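Local coordinates for protein cellulosomal scaffoldin (PDB 3ZUC) that binds crystalline cellulose through this family 3b carbohydrate-binding module of a cellulosomal scaffoldin whose full-length chain probably also has cellulase activity, at residues 55-60 with 87-92; 23-28 with 131-136; 62-67 with 93-98. All coordinates share one frame; numbering follows the deposited sequence.

Contact 1: 55-60 with 87-92; sequences QTFWCD and LEIAFS
F57 and L87 lie opposite each other with their CA atoms 8.2 Å apart, a spacing too wide for backbone bonding, and they meet through side chains across the interior of the family 3 module. The fold is a beta sandwich of jelly-roll type. Strand 55-61 forms the edge of one sheet beside strand 102-112, whereas strand 83-91 belongs to the other sheet, between strands 69-80 and 42-47, so the contact joins the two layers. F57 sets its CG anti to the backbone N (chi1 174°) and sends its ring inward, roughly at right angles to both L87 and I89. L87 supplies both methyls: CD1 rests against CB and the start of the ring, while CD2 lies obliquely to the ring, 3.8 Å from F57 CD1. I89 takes the far end, with its CG1 above one face, 4.0 Å from the plane and displaced toward the rim. The three residues are buried and wholly apolar here, so van der Waals packing alone joins the segments, over 143 Å² of surface. F110 and F73 also touch L87, and V69 and L43 pack on I89, extending the same hydrophobic core. Toward the tip of the ring, F57 CE1 is shared between the two aliphatic side chains, and F57 CZ ends 3.9 Å from I89 CD1.

Contact 2: 23-28 with 131-136; sequences YPKFRL and TTYTSW
K25 is the first residue of 23-28 to meet Y133, which lies across the outer face of the jelly-roll sheet containing strand 24-30. Y133, just before the weakly bonded strand 134-135, reaches across strand 6-12 to strand 24-30; the nearest CA atoms, those of R27 and Y133, are 6.9 Å apart. The K25 chain passes the phenol roughly at a right angle, and its CE comes 3.4 Å from Y133 OH. Its ammonium goes on to hydrogen-bond Q107, while the hydroxyl itself is hydrogen-bonded to E105. F26 turns its side chain away into the core, where its ring meets F10 edge-to-face, and offers Y133 only backbone: F26 C is 3.5 Å from Y133 CE1. R27 makes the fullest contact. Its CB stands almost directly over the ring, 3.7 Å from the centroid of Y133 and 9° off the normal, a CH-pi interaction. A bend at chi3 (66°) carries the guanidinium past the rim of the ring on the CD2 side, so that Y133 CD2 lies over the centre of its face, 3.6 Å from R27 CZ, with the planes 37° apart and NH2 beside Y133 CB. E9, on the intervening strand, forms a salt bridge with R27 NE. No hydrogen bond links the two segments: one face of the tyrosine ring is covered by the arginine's CB, the charge at the end of that arginine is met by E9, and the polar ends of all three side chains are secured by residues of neighbouring strands.

Contact 3: 62-67 with 93-98; sequences SPVGSS and SAAGTL
V64 meets A95 where two loops of the sandwich come together, one leading from strand 55-61 to strand 69-80, the other running from the end of strand 83-91 into strand 97-98; the two CA atoms are only 4.9 Å apart. V64 sits in a type I beta turn from S62 to G65, closed by the bond from G65 N to S62 O (2.9 Å). From its CB outward, the valine first touches backbone: V64 CB is 3.7 Å from A95 O and almost as near the alanine methyl. CG1, anti to the carbonyl carbon (chi1 -55°), stays by the same A95 oxygen. The other branch, CG2, takes the apolar side and packs 3.9 Å from A95 CB. I104 and L38 also touch the valine, placing it at the margin of the core. Beside this patch a water donates to both V64 O and A94 O, at 2.8 Å from each, and so spans two carbonyls that are 4.4 Å apart. V64 O also receives a hydrogen bond from N68 ND2. The loops are therefore joined by a valine that packs on the methyl and carbonyl oxygen of A95, and by one water, with no direct hydrogen bond between them, and the water turns the approach of two like acceptors into a link.

The three contacts connect the layers and one end of a single sandwich. Contacts 1 and 2, with centres about 15 Å apart, involve the same sheet from different sides: contact 1 lies in the core, contact 2 on the outer face, the side that carries the cellulose-binding strip in related modules. They touch where I89 CD1 packs 3.8 Å from F26 CE1. Contact 3, about 13 Å from contact 1 between centres, follows directly from both of its strands, and C59 O lies 3.2 Å from S66 CB. Contacts 2 and 3 touch where L28 O lies 3.9 Å from L98 CD2. The calcium ion lies about 12 Å from the L87 side chain of contact 1, and contacts 2 and 3 are away from the metal sites.

Contact 1: 55-60 with 87-92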
loop_
_atom_site.group_PDB
_atom_site.type_symbol
_atom_site.label_atom_id
_atom_site.label_comp_id
_atom_site.label_asym_id
_atom_site.label_seq_id
_atom_site.Cartn_x
_atom_site.Cartn_y
_atom_site.Cartn_z
ATOM N N GLN A 55 14.866 4.137 -3.506
ATOM C CA GLN A 55 14.021 2.959 -3.541
ATOM C C GLN A 55 13.156 2.977 -4.790
ATOM O O GLN A 55 12.831 4.036 -5.320
ATOM C CB GLN A 55 13.138 2.911 -2.290
ATOM C CG GLN A 55 13.976 2.632 -1.039
ATOM C CD GLN A 55 13.221 2.986 0.218
ATOM O OE1 GLN A 55 13.026 4.201 0.507
ATOM N NE2 GLN A 55 12.777 2.024 0.951
ATOM N N THR A 56 12.782 1.782 -5.219
ATOM C CA THR A 56 11.905 1.579 -6.363
ATOM C C THR A 56 10.779 0.646 -5.953
ATOM O O THR A 56 11.023 -0.366 -5.297
ATOM C CB THR A 56 12.670 0.968 -7.540
ATOM O OG1 THR A 56 13.765 1.804 -7.880
ATOM C CG2 THR A 56 11.767 0.825 -8.758
ATOM N N PHE A 57 9.564 1.003 -6.364
ATOM C CA PHE A 57 8.393 0.142 -6.272
ATOM C C PHE A 57 8.065 -0.427 -7.648
ATOM O O PHE A 57 8.050 0.299 -8.640
ATOM C CB PHE A 57 7.201 0.966 -5.768
ATOM C CG PHE A 57 5.888 0.211 -5.766
ATOM C CD1 PHE A 57 5.581 -0.668 -4.756
ATOM C CD2 PHE A 57 4.977 0.362 -6.791
ATOM C CE1 PHE A 57 4.378 -1.350 -4.744
ATOM C CE2 PHE A 57 3.761 -0.333 -6.779
ATOM C CZ PHE A 57 3.477 -1.188 -5.765
ATOM N N TRP A 58 7.735 -1.715 -7.654
ATOM C CA TRP A 58 7.209 -2.378 -8.830
ATOM C C TRP A 58 5.860 -2.981 -8.479
ATOM O O TRP A 58 5.731 -3.672 -7.478
ATOM C CB TRP A 58 8.144 -3.506 -9.274
ATOM C CG TRP A 58 9.548 -3.073 -9.572
ATOM C CD1 TRP A 58 10.049 -2.584 -10.746
ATOM C CD2 TRP A 58 10.658 -3.110 -8.660
ATOM N NE1 TRP A 58 11.401 -2.306 -10.610
ATOM C CE2 TRP A 58 11.788 -2.615 -9.337
ATOM C CE3 TRP A 58 10.799 -3.485 -7.328
ATOM C CZ2 TRP A 58 13.044 -2.514 -8.730
ATOM C CZ3 TRP A 58 12.042 -3.384 -6.730
ATOM C CH2 TRP A 58 13.140 -2.899 -7.428
ATOM N N CYS A 59 4.859 -2.749 -9.315
ATOM C CA CYS A 59 3.626 -3.525 -9.240
ATOM C C CYS A 59 3.802 -4.705 -10.178
ATOM O O CYS A 59 3.964 -4.527 -11.386
ATOM C CB CYS A 59 2.418 -2.685 -9.627
ATOM S SG CYS A 59 0.882 -3.661 -9.582
ATOM N N ASP A 60 3.821 -5.902 -9.619
ATOM C CA ASP A 60 3.966 -7.102 -10.429
ATOM C C ASP A 60 2.651 -7.531 -11.040
ATOM O O ASP A 60 2.633 -8.071 -12.153
ATOM C CB ASP A 60 4.570 -8.216 -9.602
ATOM C CG ASP A 60 5.969 -7.896 -9.142
ATOM O OD1 ASP A 60 6.759 -7.304 -9.906
ATOM O OD2 ASP A 60 6.280 -8.229 -7.992
ATOM N N LEU A 87 5.696 4.444 1.539
ATOM C CA LEU A 87 5.381 4.203 0.139
ATOM C C LEU A 87 3.990 4.743 -0.124
ATOM O O LEU A 87 3.063 4.433 0.626
ATOM C CB LEU A 87 5.392 2.696 -0.108
ATOM C CG LEU A 87 4.770 2.212 -1.419
ATOM C CD1 LEU A 87 5.552 2.638 -2.632
ATOM C CD2 LEU A 87 4.568 0.708 -1.379
ATOM N N GLU A 88 3.835 5.510 -1.194
ATOM C CA GLU A 88 2.535 5.952 -1.671
ATOM C C GLU A 88 2.291 5.340 -3.048
ATOM O O GLU A 88 3.061 5.581 -3.985
ATOM C CB GLU A 88 2.457 7.482 -1.759
ATOM C CG GLU A 88 1.114 7.976 -2.260
ATOM C CD GLU A 88 0.954 9.466 -2.048
ATOM O OE1 GLU A 88 0.654 9.905 -0.921
ATOM O OE2 GLU A 88 1.159 10.219 -3.016
ATOM N N ILE A 89 1.242 4.530 -3.147
ATOM C CA ILE A 89 0.826 3.901 -4.388
ATOM C C ILE A 89 -0.302 4.718 -4.997
ATOM O O ILE A 89 -1.231 5.123 -4.295
ATOM C CB ILE A 89 0.367 2.456 -4.134
ATOM C CG1 ILE A 89 1.517 1.605 -3.605
ATOM C CG2 ILE A 89 -0.230 1.843 -5.386
ATOM C CD1 ILE A 89 1.096 0.253 -3.092
ATOM N N ALA A 90 -0.208 4.938 -6.310
ATOM C CA ALA A 90 -1.197 5.668 -7.088
ATOM C C ALA A 90 -1.585 4.851 -8.327
ATOM O O ALA A 90 -0.854 3.964 -8.780
ATOM C CB ALA A 90 -0.630 7.007 -7.526
ATOM N N PHE A 91 -2.746 5.193 -8.857
ATOM C CA PHE A 91 -3.325 4.567 -10.046
ATOM C C PHE A 91 -3.499 5.619 -11.138
ATOM O O PHE A 91 -3.972 6.719 -10.868
ATOM C CB PHE A 91 -4.729 4.034 -9.738
ATOM C CG PHE A 91 -4.755 2.931 -8.719
ATOM C CD1 PHE A 91 -4.881 3.222 -7.375
ATOM C CD2 PHE A 91 -4.682 1.605 -9.106
ATOM C CE1 PHE A 91 -4.922 2.211 -6.442
ATOM C CE2 PHE A 91 -4.726 0.591 -8.176
ATOM C CZ PHE A 91 -4.847 0.889 -6.848
ATOM N N SER A 92 -3.154 5.270 -12.372
ATOM C CA SER A 92 -3.390 6.153 -13.494
ATOM C C SER A 92 -4.853 6.114 -13.939
ATOM O O SER A 92 -5.618 5.235 -13.553
ATOM C CB SER A 92 -2.526 5.718 -14.664
ATOM O OG SER A 92 -3.060 4.515 -15.172
#

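Contact 2: 23-28 with 131-136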
loop_
_atom_site.group_PDB
_atom_site.type_symbol
_atom_site.label_atom_id
_atom_site.label_comp_id
_atom_site.label_asym_id
_atom_site.label_seq_id
_atom_site.Cartn_x
_atom_site.Cartn_y
_atom_site.Cartn_z
ATOM N N TYR A 23 7.142 -6.616 0.455
ATOM C CA TYR A 23 6.207 -7.268 -0.480
ATOM C C TYR A 23 4.741 -6.970 -0.134
ATOM O O TYR A 23 3.973 -7.860 0.236
ATOM C CB TYR A 23 6.409 -8.787 -0.429
ATOM C CG TYR A 23 7.778 -9.321 -0.786
ATOM C CD1 TYR A 23 8.820 -9.358 0.136
ATOM C CD2 TYR A 23 8.012 -9.888 -2.027
ATOM C CE1 TYR A 23 10.056 -9.919 -0.191
ATOM C CE2 TYR A 23 9.223 -10.427 -2.358
ATOM C CZ TYR A 23 10.253 -10.452 -1.438
ATOM O OH TYR A 23 11.437 -11.027 -1.807
ATOM N N PRO A 24 4.304 -5.715 -0.277
ATOM C CA PRO A 24 2.934 -5.390 0.082
ATOM C C PRO A 24 1.914 -5.967 -0.888
ATOM O O PRO A 24 2.084 -5.863 -2.099
ATOM C CB PRO A 24 2.930 -3.853 0.010
ATOM C CG PRO A 24 3.983 -3.538 -1.007
ATOM C CD PRO A 24 5.050 -4.542 -0.751
ATOM N N LYS A 25 0.844 -6.538 -0.338
ATOM C CA LYS A 25 -0.293 -7.002 -1.115
ATOM C C LYS A 25 -1.566 -6.410 -0.538
ATOM O O LYS A 25 -1.884 -6.650 0.628
ATOM C CB LYS A 25 -0.394 -8.555 -1.078
ATOM C CG LYS A 25 0.693 -9.214 -1.837
ATOM C CD LYS A 25 0.527 -10.694 -1.925
ATOM C CE LYS A 25 -0.721 -11.129 -2.661
ATOM N NZ LYS A 25 -0.521 -12.489 -3.297
ATOM N N PHE A 26 -2.292 -5.659 -1.357
ATOM C CA PHE A 26 -3.542 -5.059 -0.964
ATOM C C PHE A 26 -4.699 -5.700 -1.720
ATOM O O PHE A 26 -4.563 -6.044 -2.897
ATOM C CB PHE A 26 -3.575 -3.569 -1.341
ATOM C CG PHE A 26 -2.647 -2.678 -0.562
ATOM C CD1 PHE A 26 -1.329 -2.515 -0.911
ATOM C CD2 PHE A 26 -3.130 -1.952 0.518
ATOM C CE1 PHE A 26 -0.512 -1.626 -0.152
ATOM C CE2 PHE A 26 -2.342 -1.083 1.234
ATOM C CZ PHE A 26 -1.061 -0.934 0.905
ATOM N N ARG A 27 -5.854 -5.798 -1.074
ATOM C CA ARG A 27 -7.105 -6.101 -1.759
ATOM C C ARG A 27 -8.068 -4.979 -1.440
ATOM O O ARG A 27 -8.328 -4.686 -0.273
ATOM C CB ARG A 27 -7.685 -7.459 -1.355
ATOM C CG ARG A 27 -8.985 -7.776 -2.113
ATOM C CD ARG A 27 -9.315 -9.248 -2.109
ATOM N NE ARG A 27 -9.619 -9.712 -0.772
ATOM C CZ ARG A 27 -9.703 -10.992 -0.443
ATOM N NH1 ARG A 27 -9.480 -11.930 -1.358
ATOM N NH2 ARG A 27 -10.001 -11.322 0.797
ATOM N N LEU A 28 -8.563 -4.346 -2.492
ATOM C CA LEU A 28 -9.456 -3.208 -2.382
ATOM C C LEU A 28 -10.837 -3.630 -2.836
ATOM O O LEU A 28 -10.981 -4.136 -3.946
ATOM C CB LEU A 28 -8.975 -2.067 -3.267
ATOM C CG LEU A 28 -7.508 -1.667 -3.101
ATOM C CD1 LEU A 28 -7.188 -0.521 -4.052
ATOM C CD2 LEU A 28 -7.127 -1.358 -1.655
ATOM N N THR A 131 -1.246 -14.642 6.510
ATOM C CA THR A 131 -0.876 -15.379 5.313
ATOM C C THR A 131 -1.910 -15.166 4.199
ATOM O O THR A 131 -1.761 -15.733 3.124
ATOM C CB THR A 131 -0.742 -16.868 5.619
ATOM O OG1 THR A 131 -1.988 -17.341 6.133
ATOM C CG2 THR A 131 0.383 -17.114 6.638
ATOM N N THR A 132 -2.949 -14.387 4.497
ATOM C CA THR A 132 -4.092 -14.116 3.631
ATOM C C THR A 132 -4.464 -12.678 3.873
ATOM O O THR A 132 -4.131 -12.129 4.910
ATOM C CB THR A 132 -5.391 -15.052 3.979
ATOM O OG1 THR A 132 -5.864 -14.789 5.312
ATOM C CG2 THR A 132 -5.074 -16.505 3.848
ATOM N N TYR A 133 -5.229 -12.110 2.962
ATOM C CA TYR A 133 -5.777 -10.779 3.159
ATOM C C TYR A 133 -6.536 -10.657 4.479
ATOM O O TYR A 133 -7.393 -11.480 4.806
ATOM C CB TYR A 133 -6.689 -10.429 2.004
ATOM C CG TYR A 133 -5.924 -10.206 0.723
ATOM C CD1 TYR A 133 -5.047 -9.140 0.616
ATOM C CD2 TYR A 133 -6.062 -11.046 -0.372
ATOM C CE1 TYR A 133 -4.331 -8.926 -0.514
ATOM C CE2 TYR A 133 -5.343 -10.832 -1.533
ATOM C CZ TYR A 133 -4.474 -9.753 -1.593
ATOM O OH TYR A 133 -3.712 -9.497 -2.719
ATOM N N THR A 134 -6.269 -9.551 5.159
ATOM C CA THR A 134 -6.866 -9.277 6.446
ATOM C C THR A 134 -7.138 -7.787 6.571
ATOM O O THR A 134 -6.392 -6.968 6.044
ATOM C CB THR A 134 -5.927 -9.782 7.524
ATOM O OG1 THR A 134 -5.581 -11.122 7.196
ATOM C CG2 THR A 134 -6.594 -9.782 8.887
ATOM N N SER A 135 -8.219 -7.433 7.258
ATOM C CA SER A 135 -8.563 -6.037 7.438
ATOM C C SER A 135 -7.545 -5.409 8.398
ATOM O O SER A 135 -7.400 -5.787 9.571
ATOM C CB SER A 135 -10.010 -5.904 7.901
ATOM O OG SER A 135 -10.890 -6.459 6.927
ATOM N N TRP A 136 -6.820 -4.451 7.856
ATOM C CA TRP A 136 -5.583 -3.979 8.456
ATOM C C TRP A 136 -5.600 -2.468 8.505
ATOM O O TRP A 136 -5.534 -1.808 7.476
ATOM C CB TRP A 136 -4.408 -4.491 7.625
ATOM C CG TRP A 136 -3.041 -4.345 8.188
ATOM C CD1 TRP A 136 -1.977 -3.765 7.556
ATOM C CD2 TRP A 136 -2.534 -4.871 9.422
ATOM N NE1 TRP A 136 -0.847 -3.893 8.316
ATOM C CE2 TRP A 136 -1.161 -4.561 9.466
ATOM C CE3 TRP A 136 -3.093 -5.606 10.476
ATOM C CZ2 TRP A 136 -0.351 -4.928 10.521
ATOM C CZ3 TRP A 136 -2.282 -5.965 11.528
ATOM C CH2 TRP A 136 -0.928 -5.623 11.546
#

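Contact 3: 62-67 with 93-98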
loop_
_atom_site.group_PDB
_atom_site.type_symbol
_atom_site.label_atom_id
_atom_site.label_comp_id
_atom_site.label_asym_id
_atom_site.label_seq_id
_atom_site.Cartn_x
_atom_site.Cartn_y
_atom_site.Cartn_z
ATOM N N SER A 62 -1.782 -6.486 -11.030
ATOM C CA SER A 62 -3.083 -6.044 -10.595
ATOM C C SER A 62 -4.034 -6.257 -11.766
ATOM O O SER A 62 -3.649 -6.025 -12.906
ATOM C CB SER A 62 -3.093 -4.557 -10.253
ATOM O OG SER A 62 -4.370 -4.132 -9.808
ATOM N N PRO A 63 -5.300 -6.620 -11.495
ATOM C CA PRO A 63 -6.258 -6.721 -12.596
ATOM C C PRO A 63 -6.400 -5.436 -13.426
ATOM O O PRO A 63 -6.812 -5.487 -14.585
ATOM C CB PRO A 63 -7.570 -7.059 -11.876
ATOM C CG PRO A 63 -7.174 -7.705 -10.610
ATOM C CD PRO A 63 -5.885 -7.070 -10.215
ATOM N N VAL A 64 -6.108 -4.283 -12.839
ATOM C CA VAL A 64 -6.263 -3.031 -13.575
ATOM C C VAL A 64 -5.110 -2.771 -14.529
ATOM O O VAL A 64 -5.148 -1.791 -15.261
ATOM C CB VAL A 64 -6.448 -1.824 -12.636
ATOM C CG1 VAL A 64 -7.605 -2.078 -11.709
ATOM C CG2 VAL A 64 -5.153 -1.521 -11.866
ATOM N N GLY A 65 -4.093 -3.640 -14.518
ATOM C CA GLY A 65 -2.919 -3.491 -15.354
ATOM C C GLY A 65 -1.790 -2.939 -14.525
ATOM O O GLY A 65 -1.852 -1.802 -14.048
ATOM N N SER A 66 -0.762 -3.754 -14.315
ATOM C CA SER A 66 0.305 -3.385 -13.400
ATOM C C SER A 66 0.991 -2.082 -13.794
ATOM O O SER A 66 1.458 -1.351 -12.915
ATOM C CB SER A 66 1.322 -4.513 -13.258
ATOM O OG SER A 66 2.020 -4.705 -14.452
ATOM N N SER A 67 1.060 -1.772 -15.085
ATOM C CA SER A 67 1.707 -0.529 -15.515
ATOM C C SER A 67 0.935 0.720 -15.088
ATOM O O SER A 67 1.489 1.821 -15.122
ATOM C CB SER A 67 1.912 -0.498 -17.038
ATOM O OG SER A 67 0.688 -0.424 -17.713
ATOM N N SER A 93 -5.231 7.046 -14.807
ATOM C CA SER A 93 -6.585 7.067 -15.344
ATOM C C SER A 93 -6.937 5.804 -16.144
ATOM O O SER A 93 -8.108 5.435 -16.235
ATOM C CB SER A 93 -6.774 8.303 -16.222
ATOM O OG SER A 93 -5.914 8.244 -17.340
ATOM N N ALA A 94 -5.938 5.141 -16.720
ATOM C CA ALA A 94 -6.172 3.913 -17.462
ATOM C C ALA A 94 -6.551 2.734 -16.562
ATOM O O ALA A 94 -7.096 1.738 -17.040
ATOM C CB ALA A 94 -4.975 3.566 -18.337
ATOM N N ALA A 95 -6.301 2.843 -15.256
ATOM C CA ALA A 95 -6.756 1.820 -14.329
ATOM C C ALA A 95 -8.282 1.721 -14.295
ATOM O O ALA A 95 -8.823 0.700 -13.882
ATOM C CB ALA A 95 -6.231 2.088 -12.938
ATOM N N GLY A 96 -8.981 2.782 -14.690
ATOM C CA GLY A 96 -10.432 2.752 -14.767
ATOM C C GLY A 96 -11.120 2.829 -13.421
ATOM O O GLY A 96 -10.613 3.424 -12.472
ATOM N N THR A 97 -12.300 2.222 -13.365
ATOM C CA THR A 97 -13.145 2.274 -12.187
ATOM C C THR A 97 -13.268 0.924 -11.521
ATOM O O THR A 97 -13.106 -0.126 -12.151
ATOM C CB THR A 97 -14.561 2.721 -12.555
ATOM O OG1 THR A 97 -15.140 1.784 -13.481
ATOM C CG2 THR A 97 -14.523 4.092 -13.169
ATOM N N LEU A 98 -13.569 0.971 -10.233
ATOM C CA LEU A 98 -13.828 -0.223 -9.453
ATOM C C LEU A 98 -15.332 -0.306 -9.240
ATOM O O LEU A 98 -15.924 0.553 -8.570
ATOM C CB LEU A 98 -13.089 -0.159 -8.117
ATOM C CG LEU A 98 -13.220 -1.388 -7.215
ATOM C CD1 LEU A 98 -12.634 -2.632 -7.853
ATOM C CD2 LEU A 98 -12.549 -1.119 -5.878
HETATM O O HOH W 1 -7.295 -1.035 -16.851
#